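Cg6181-pa, isoform A (Drosophila melanogaster, PDB 2VXG) probably acts in mRNA decapping during mRNA decay and is required for silencing a subset of endogenous miRNA targets. Local coordinates at residues Glu33-Phe45 / Asn72-Ala85. Sequence-based numbering, arbitrary orientation.
Sequences EFTLRHTDSNQAF and NELKQRYLNEALLA
Y78 of helix 73-85 packs among L36, S41 and F45 in the all-helical C-terminal domain of Ge-1. This is helix-helix packing, consistent with the helical-repeat-like fold of the TPR clan. The 33-38 part of helix 29-38 crosses helix 73-85 at 78°, and the short helix 41-44 extends the contact along the latter.

Aromatic packing runs from the middle toward the C-terminal end of helix 73-85. F45 turns its edge toward the Y78 face in an offset edge-to-face pair, with centroids 5.0 Å apart and planes at 61°. L36 CD2 makes a CH-pi contact over one face of the Y78 ring. E81 CB makes another, lying 3.4 Å from the F45 ring centroid. L74 adds apolar packing, its CD2 4.1 Å from L36 CB.

One polar bond lies beside the aromatic centre: S41 OG donates to Y78 OH at 3.0 Å. An alanine in place of Y78 would probably leave S41 OG without this acceptor and open a gap between L36 and F45.

At the N-terminal end of helix 73-85, K75 forms a salt bridge with E33 and also bonds N70 O. N72 is the N-cap; its OD1 accepts from K75 N. The E33 chain is extended beyond CG (chi2 -180°), which carries its carboxylate to K75; NZ meets OE2 at 3.0 Å from above the carboxylate plane.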
ATOM      1  N   GLU A  33      -8.863  -3.141  -0.389  1.00 18.95           N
ATOM      2  CA  GLU A  33      -8.882  -4.011   0.812  1.00 20.05           C
ATOM      3  C   GLU A  33      -9.361  -5.420   0.541  1.00 19.43           C
ATOM      4  O   GLU A  33      -8.699  -6.367   0.949  1.00 18.90           O
ATOM      5  CB  GLU A  33      -9.660  -3.392   1.946  1.00 20.34           C
ATOM      6  CG  GLU A  33      -9.027  -2.165   2.458  1.00 22.72           C
ATOM      7  CD  GLU A  33      -9.805  -1.537   3.613  1.00 25.35           C
ATOM      8  OE1 GLU A  33     -10.167  -2.301   4.548  1.00 26.20           O
ATOM      9  OE2 GLU A  33     -10.040  -0.281   3.570  1.00 30.56           O
ATOM     10  N   PHE A  34     -10.458  -5.562  -0.212  1.00 19.38           N
ATOM     11  CA  PHE A  34     -10.923  -6.870  -0.744  1.00 18.94           C
ATOM     12  C   PHE A  34      -9.789  -7.603  -1.466  1.00 18.51           C
ATOM     13  O   PHE A  34      -9.550  -8.803  -1.249  1.00 18.30           O
ATOM     14  CB  PHE A  34     -12.126  -6.625  -1.713  1.00 18.58           C
ATOM     15  CG  PHE A  34     -12.518  -7.839  -2.583  1.00 17.90           C
ATOM     16  CD1 PHE A  34     -13.448  -8.769  -2.125  1.00 19.80           C
ATOM     17  CD2 PHE A  34     -11.988  -7.988  -3.854  1.00 16.53           C
ATOM     18  CE1 PHE A  34     -13.830  -9.849  -2.902  1.00 18.17           C
ATOM     19  CE2 PHE A  34     -12.347  -9.038  -4.640  1.00 17.65           C
ATOM     20  CZ  PHE A  34     -13.276  -9.984  -4.177  1.00 18.16           C
ATOM     21  N   THR A  35      -9.090  -6.884  -2.338  1.00 18.16           N
ATOM     22  CA  THR A  35      -7.971  -7.462  -3.075  1.00 19.01           C
ATOM     23  C   THR A  35      -6.901  -7.948  -2.084  1.00 19.41           C
ATOM     24  O   THR A  35      -6.450  -9.075  -2.206  1.00 19.39           O
ATOM     25  CB  THR A  35      -7.385  -6.464  -4.101  1.00 18.35           C
ATOM     26  OG1 THR A  35      -8.455  -5.952  -4.896  1.00 17.84           O
ATOM     27  CG2 THR A  35      -6.324  -7.091  -5.000  1.00 18.37           C
ATOM     28  N   LEU A  36      -6.524  -7.111  -1.109  1.00 21.37           N
ATOM     29  CA  LEU A  36      -5.444  -7.469  -0.137  1.00 21.83           C
ATOM     30  C   LEU A  36      -5.853  -8.686   0.690  1.00 22.99           C
ATOM     31  O   LEU A  36      -5.071  -9.600   0.906  1.00 20.62           O
ATOM     32  CB  LEU A  36      -5.117  -6.316   0.797  1.00 21.92           C
ATOM     33  CG  LEU A  36      -4.565  -5.010   0.225  1.00 21.50           C
ATOM     34  CD1 LEU A  36      -4.442  -4.003   1.348  1.00 22.76           C
ATOM     35  CD2 LEU A  36      -3.265  -5.204  -0.450  1.00 24.45           C
ATOM     36  N   ARG A  37      -7.121  -8.689   1.091  1.00 24.11           N
ATOM     37  CA  ARG A  37      -7.761  -9.832   1.738  1.00 25.27           C
ATOM     38  C   ARG A  37      -7.682 -11.151   0.944  1.00 24.91           C
ATOM     39  O   ARG A  37      -7.544 -12.192   1.550  1.00 27.08           O
ATOM     40  CB  ARG A  37      -9.188  -9.409   2.122  1.00 25.21           C
ATOM     41  CG  ARG A  37     -10.166 -10.454   2.566  1.00 27.08           C
ATOM     42  CD  ARG A  37     -11.603  -9.866   2.481  1.00 28.21           C
ATOM     43  NE  ARG A  37     -11.608  -8.496   2.983  1.00 32.56           N
ATOM     44  CZ  ARG A  37     -12.363  -7.485   2.535  1.00 31.19           C
ATOM     45  NH1 ARG A  37     -13.251  -7.633   1.561  1.00 31.62           N
ATOM     46  NH2 ARG A  37     -12.223  -6.289   3.100  1.00 33.64           N
ATOM     47  N   HIS A  38      -7.687 -11.126  -0.390  1.00 25.11           N
ATOM     48  CA  HIS A  38      -7.574 -12.351  -1.196  1.00 25.39           C
ATOM     49  C   HIS A  38      -6.231 -12.613  -1.825  1.00 26.33           C
ATOM     50  O   HIS A  38      -6.126 -13.526  -2.624  1.00 26.27           O
ATOM     51  CB  HIS A  38      -8.575 -12.341  -2.355  1.00 25.31           C
ATOM     52  CG  HIS A  38      -9.977 -12.497  -1.910  1.00 26.59           C
ATOM     53  ND1 HIS A  38     -10.742 -11.431  -1.493  1.00 26.65           N
ATOM     54  CD2 HIS A  38     -10.735 -13.601  -1.737  1.00 25.00           C
ATOM     55  CE1 HIS A  38     -11.923 -11.874  -1.110  1.00 25.13           C
ATOM     56  NE2 HIS A  38     -11.942 -13.182  -1.245  1.00 26.70           N
ATOM     57  N   THR A  39      -5.215 -11.805  -1.576  1.00 26.76           N
ATOM     58  CA  THR A  39      -3.956 -12.070  -2.277  1.00 27.38           C
ATOM     59  C   THR A  39      -2.991 -12.705  -1.299  1.00 27.76           C
ATOM     60  O   THR A  39      -3.070 -12.486  -0.103  1.00 27.04           O
ATOM     61  CB  THR A  39      -3.322 -10.831  -3.071  1.00 28.21           C
ATOM     62  OG1 THR A  39      -2.022 -10.474  -2.573  1.00 28.24           O
ATOM     63  CG2 THR A  39      -4.221  -9.649  -3.117  1.00 25.86           C
ATOM     64  N   ASP A  40      -2.121 -13.547  -1.832  1.00 28.81           N
ATOM     65  CA  ASP A  40      -1.124 -14.222  -1.025  1.00 29.78           C
ATOM     66  C   ASP A  40       0.018 -13.235  -0.864  1.00 30.02           C
ATOM     67  O   ASP A  40       0.714 -12.926  -1.830  1.00 30.07           O
ATOM     68  CB  ASP A  40      -0.672 -15.493  -1.723  1.00 29.82           C
ATOM     69  CG  ASP A  40       0.227 -16.361  -0.856  1.00 30.27           C
ATOM     70  OD1 ASP A  40       0.860 -15.864   0.103  1.00 32.42           O
ATOM     71  OD2 ASP A  40       0.291 -17.568  -1.151  1.00 35.17           O
ATOM     72  N   SER A  41       0.204 -12.740   0.353  1.00 31.20           N
ATOM     73  CA  SER A  41       1.278 -11.793   0.659  1.00 33.03           C
ATOM     74  C   SER A  41       2.684 -12.317   0.322  1.00 33.85           C
ATOM     75  O   SER A  41       3.598 -11.530   0.069  1.00 33.62           O
ATOM     76  CB  SER A  41       1.227 -11.419   2.137  1.00 33.11           C
ATOM     77  OG  SER A  41      -0.123 -11.153   2.507  1.00 36.39           O
ATOM     78  N   ASN A  42       2.855 -13.632   0.329  1.00 35.27           N
ATOM     79  CA  ASN A  42       4.147 -14.213  -0.020  1.00 36.31           C
ATOM     80  C   ASN A  42       4.337 -14.324  -1.537  1.00 36.70           C
ATOM     81  O   ASN A  42       5.467 -14.421  -2.000  1.00 37.71           O
ATOM     82  CB  ASN A  42       4.379 -15.537   0.713  1.00 37.01           C
ATOM     83  CG  ASN A  42       4.220 -15.386   2.231  1.00 38.76           C
ATOM     84  OD1 ASN A  42       5.191 -15.155   2.960  1.00 39.16           O
ATOM     85  ND2 ASN A  42       2.967 -15.441   2.699  1.00 41.78           N
ATOM     86  N   GLN A  43       3.246 -14.271  -2.304  1.00 37.29           N
ATOM     87  CA  GLN A  43       3.337 -13.972  -3.743  1.00 37.28           C
ATOM     88  C   GLN A  43       3.582 -12.465  -3.936  1.00 37.07           C
ATOM     89  O   GLN A  43       4.520 -12.048  -4.646  1.00 37.99           O
ATOM     90  CB  GLN A  43       2.071 -14.422  -4.508  1.00 37.56           C
ATOM     91  CG  GLN A  43       1.852 -15.957  -4.518  1.00 39.23           C
ATOM     92  CD  GLN A  43       0.784 -16.447  -5.522  1.00 39.65           C
ATOM     93  OE1 GLN A  43       0.687 -15.959  -6.655  1.00 43.77           O
ATOM     94  NE2 GLN A  43      -0.003 -17.433  -5.101  1.00 41.90           N
ATOM     95  N   ALA A  44       2.752 -11.647  -3.297  1.00 36.28           N
ATOM     96  CA  ALA A  44       2.819 -10.204  -3.485  1.00 35.74           C
ATOM     97  C   ALA A  44       4.227  -9.708  -3.203  1.00 35.22           C
ATOM     98  O   ALA A  44       4.802  -8.988  -4.011  1.00 34.00           O
ATOM     99  CB  ALA A  44       1.790  -9.480  -2.596  1.00 35.43           C
ATOM    100  N   PHE A  45       4.799 -10.127  -2.076  1.00 35.50           N
ATOM    101  CA  PHE A  45       6.030  -9.508  -1.600  1.00 36.10           C
ATOM    102  C   PHE A  45       7.288 -10.355  -1.700  1.00 36.78           C
ATOM    103  O   PHE A  45       8.262 -10.124  -0.973  1.00 38.42           O
ATOM    104  CB  PHE A  45       5.802  -8.946  -0.197  1.00 36.23           C
ATOM    105  CG  PHE A  45       4.750  -7.898  -0.174  1.00 34.83           C
ATOM    106  CD1 PHE A  45       4.950  -6.691  -0.836  1.00 35.83           C
ATOM    107  CD2 PHE A  45       3.537  -8.130   0.421  1.00 34.30           C
ATOM    108  CE1 PHE A  45       3.978  -5.734  -0.873  1.00 35.18           C
ATOM    109  CE2 PHE A  45       2.561  -7.163   0.412  1.00 35.02           C
ATOM    110  CZ  PHE A  45       2.779  -5.948  -0.239  1.00 35.64           C
ATOM    111  N   ASN A  72      -5.920  -0.142   9.692  1.00 31.56           N
ATOM    112  CA  ASN A  72      -5.862  -1.398  10.448  1.00 32.05           C
ATOM    113  C   ASN A  72      -4.576  -2.197  10.172  1.00 32.23           C
ATOM    114  O   ASN A  72      -3.740  -1.770   9.377  1.00 32.26           O
ATOM    115  CB  ASN A  72      -7.100  -2.248  10.131  1.00 31.95           C
ATOM    116  CG  ASN A  72      -7.341  -2.419   8.634  1.00 31.49           C
ATOM    117  OD1 ASN A  72      -6.395  -2.548   7.828  1.00 27.93           O
ATOM    118  ND2 ASN A  72      -8.620  -2.456   8.257  1.00 30.90           N
ATOM    119  N   GLU A  73      -4.437  -3.350  10.832  1.00 31.81           N
ATOM    120  CA  GLU A  73      -3.286  -4.252  10.663  1.00 31.87           C
ATOM    121  C   GLU A  73      -3.089  -4.712   9.208  1.00 31.36           C
ATOM    122  O   GLU A  73      -1.971  -4.720   8.678  1.00 31.85           O
ATOM    123  CB  GLU A  73      -3.449  -5.483  11.546  1.00 31.93           C
ATOM    124  CG  GLU A  73      -2.146  -5.917  12.247  1.00 35.12           C
ATOM    125  CD  GLU A  73      -2.216  -7.311  12.851  1.00 35.02           C
ATOM    126  OE1 GLU A  73      -2.759  -8.224  12.185  1.00 41.57           O
ATOM    127  OE2 GLU A  73      -1.721  -7.511  13.988  1.00 41.44           O
ATOM    128  N   LEU A  74      -4.167  -5.108   8.553  1.00 30.45           N
ATOM    129  CA  LEU A  74      -4.021  -5.548   7.174  1.00 29.49           C
ATOM    130  C   LEU A  74      -3.343  -4.430   6.348  1.00 27.74           C
ATOM    131  O   LEU A  74      -2.285  -4.645   5.748  1.00 25.10           O
ATOM    132  CB  LEU A  74      -5.363  -6.006   6.596  1.00 29.93           C
ATOM    133  CG  LEU A  74      -5.333  -6.246   5.084  1.00 30.33           C
ATOM    134  CD1 LEU A  74      -4.278  -7.276   4.731  1.00 30.43           C
ATOM    135  CD2 LEU A  74      -6.724  -6.588   4.536  1.00 30.52           C
ATOM    136  N   LYS A  75      -3.921  -3.225   6.368  1.00 26.72           N
ATOM    137  CA  LYS A  75      -3.399  -2.136   5.568  1.00 26.08           C
ATOM    138  C   LYS A  75      -2.014  -1.667   6.074  1.00 25.23           C
ATOM    139  O   LYS A  75      -1.159  -1.300   5.253  1.00 25.62           O
ATOM    140  CB  LYS A  75      -4.415  -0.971   5.461  1.00 25.34           C
ATOM    141  CG  LYS A  75      -5.615  -1.322   4.527  1.00 26.94           C
ATOM    142  CD  LYS A  75      -6.621  -0.162   4.295  1.00 25.39           C
ATOM    143  CE  LYS A  75      -7.300   0.247   5.628  1.00 27.26           C
ATOM    144  NZ  LYS A  75      -8.358   1.303   5.479  1.00 26.26           N
ATOM    145  N   GLN A  76      -1.802  -1.694   7.388  1.00 23.59           N
ATOM    146  CA  GLN A  76      -0.499  -1.299   7.946  1.00 24.55           C
ATOM    147  C   GLN A  76       0.566  -2.241   7.484  1.00 23.79           C
ATOM    148  O   GLN A  76       1.630  -1.836   7.074  1.00 22.47           O
ATOM    149  CB  GLN A  76      -0.474  -1.302   9.470  1.00 23.33           C
ATOM    150  CG  GLN A  76       0.882  -0.796  10.096  1.00 25.29           C
ATOM    151  CD  GLN A  76       1.375   0.542   9.516  1.00 26.03           C
ATOM    152  OE1 GLN A  76       0.576   1.404   9.182  1.00 25.45           O
ATOM    153  NE2 GLN A  76       2.711   0.712   9.399  1.00 22.46           N
ATOM    154  N   ARG A  77       0.261  -3.529   7.581  1.00 25.32           N
ATOM    155  CA  ARG A  77       1.205  -4.552   7.200  1.00 24.60           C
ATOM    156  C   ARG A  77       1.549  -4.444   5.716  1.00 24.10           C
ATOM    157  O   ARG A  77       2.722  -4.565   5.346  1.00 22.12           O
ATOM    158  CB  ARG A  77       0.653  -5.931   7.591  1.00 26.03           C
ATOM    159  CG  ARG A  77       1.650  -7.042   7.525  1.00 28.46           C
ATOM    160  CD  ARG A  77       1.596  -7.803   6.219  1.00 35.66           C
ATOM    161  NE  ARG A  77       0.314  -8.501   6.061  1.00 37.48           N
ATOM    162  CZ  ARG A  77       0.153  -9.683   5.494  1.00 38.85           C
ATOM    163  NH1 ARG A  77       1.203 -10.368   5.029  1.00 40.98           N
ATOM    164  NH2 ARG A  77      -1.080 -10.193   5.409  1.00 38.60           N
ATOM    165  N   TYR A  78       0.550  -4.185   4.855  1.00 23.35           N
ATOM    166  CA  TYR A  78       0.846  -3.837   3.450  1.00 23.44           C
ATOM    167  C   TYR A  78       1.624  -2.561   3.259  1.00 22.42           C
ATOM    168  O   TYR A  78       2.453  -2.501   2.363  1.00 22.99           O
ATOM    169  CB  TYR A  78      -0.402  -3.822   2.552  1.00 24.36           C
ATOM    170  CG  TYR A  78      -0.661  -5.226   2.014  1.00 24.76           C
ATOM    171  CD1 TYR A  78      -0.336  -5.575   0.697  1.00 27.84           C
ATOM    172  CD2 TYR A  78      -1.167  -6.209   2.849  1.00 23.22           C
ATOM    173  CE1 TYR A  78      -0.557  -6.882   0.224  1.00 27.43           C
ATOM    174  CE2 TYR A  78      -1.381  -7.504   2.403  1.00 24.74           C
ATOM    175  CZ  TYR A  78      -1.071  -7.838   1.092  1.00 26.93           C
ATOM    176  OH  TYR A  78      -1.284  -9.141   0.646  1.00 30.36           O
ATOM    177  N   LEU A  79       1.357  -1.534   4.070  1.00 22.29           N
ATOM    178  CA  LEU A  79       2.166  -0.310   3.998  1.00 21.13           C
ATOM    179  C   LEU A  79       3.602  -0.649   4.336  1.00 19.64           C
ATOM    180  O   LEU A  79       4.508  -0.200   3.651  1.00 18.36           O
ATOM    181  CB  LEU A  79       1.710   0.746   4.996  1.00 20.96           C
ATOM    182  CG  LEU A  79       0.470   1.531   4.662  1.00 21.29           C
ATOM    183  CD1 LEU A  79       0.338   2.601   5.759  1.00 19.81           C
ATOM    184  CD2 LEU A  79       0.554   2.079   3.236  1.00 18.74           C
ATOM    185  N   ASN A  80       3.775  -1.406   5.412  1.00 19.50           N
ATOM    186  CA  ASN A  80       5.095  -1.936   5.809  1.00 20.41           C
ATOM    187  C   ASN A  80       5.806  -2.672   4.674  1.00 19.83           C
ATOM    188  O   ASN A  80       6.927  -2.331   4.324  1.00 20.15           O
ATOM    189  CB  ASN A  80       4.976  -2.881   7.004  1.00 20.32           C
ATOM    190  CG  ASN A  80       4.668  -2.152   8.337  1.00 23.66           C
ATOM    191  OD1 ASN A  80       4.786  -0.934   8.437  1.00 27.28           O
ATOM    192  ND2 ASN A  80       4.271  -2.923   9.363  1.00 24.14           N
ATOM    193  N   GLU A  81       5.157  -3.709   4.141  1.00 20.29           N
ATOM    194  CA  GLU A  81       5.760  -4.540   3.086  1.00 20.07           C
ATOM    195  C   GLU A  81       5.976  -3.783   1.813  1.00 19.47           C
ATOM    196  O   GLU A  81       7.022  -3.919   1.208  1.00 19.86           O
ATOM    197  CB  GLU A  81       4.944  -5.779   2.770  1.00 21.29           C
ATOM    198  CG  GLU A  81       4.800  -6.737   3.903  1.00 23.14           C
ATOM    199  CD  GLU A  81       5.992  -7.582   4.227  1.00 25.00           C
ATOM    200  OE1 GLU A  81       7.053  -7.556   3.544  1.00 27.44           O
ATOM    201  OE2 GLU A  81       5.840  -8.324   5.220  1.00 26.79           O
ATOM    202  N   ALA A  82       5.022  -2.935   1.426  1.00 18.81           N
ATOM    203  CA  ALA A  82       5.198  -2.172   0.203  1.00 18.77           C
ATOM    204  C   ALA A  82       6.387  -1.236   0.307  1.00 18.45           C
ATOM    205  O   ALA A  82       7.188  -1.130  -0.629  1.00 19.68           O
ATOM    206  CB  ALA A  82       3.912  -1.427  -0.194  1.00 17.56           C
ATOM    207  N   LEU A  83       6.542  -0.546   1.440  1.00 18.99           N
ATOM    208  CA  LEU A  83       7.722   0.309   1.623  1.00 19.05           C
ATOM    209  C   LEU A  83       9.017  -0.503   1.528  1.00 18.25           C
ATOM    210  O   LEU A  83       9.982  -0.093   0.872  1.00 18.20           O
ATOM    211  CB  LEU A  83       7.662   1.039   2.990  1.00 19.85           C
ATOM    212  CG  LEU A  83       8.809   1.939   3.467  1.00 20.55           C
ATOM    213  CD1 LEU A  83       8.805   3.248   2.677  1.00 22.84           C
ATOM    214  CD2 LEU A  83       8.676   2.277   4.961  1.00 20.71           C
ATOM    215  N   LEU A  84       9.060  -1.634   2.215  1.00 17.78           N
ATOM    216  CA  LEU A  84      10.265  -2.502   2.199  1.00 18.79           C
ATOM    217  C   LEU A  84      10.581  -3.030   0.810  1.00 18.76           C
ATOM    218  O   LEU A  84      11.713  -3.363   0.551  1.00 18.83           O
ATOM    219  CB  LEU A  84      10.121  -3.668   3.169  1.00 17.81           C
ATOM    220  CG  LEU A  84      10.042  -3.339   4.670  1.00 19.57           C
ATOM    221  CD1 LEU A  84       9.813  -4.595   5.449  1.00 19.41           C
ATOM    222  CD2 LEU A  84      11.335  -2.630   5.167  1.00 20.59           C
ATOM    223  N   ALA A  85       9.572  -3.107  -0.062  1.00 19.66           N
ATOM    224  CA  ALA A  85       9.754  -3.566  -1.460  1.00 19.79           C
ATOM    225  C   ALA A  85      10.146  -2.475  -2.456  1.00 20.25           C
ATOM    226  O   ALA A  85      10.487  -2.785  -3.624  1.00 20.38           O
ATOM    227  CB  ALA A  85       8.489  -4.262  -1.951  1.00 19.18           C
TER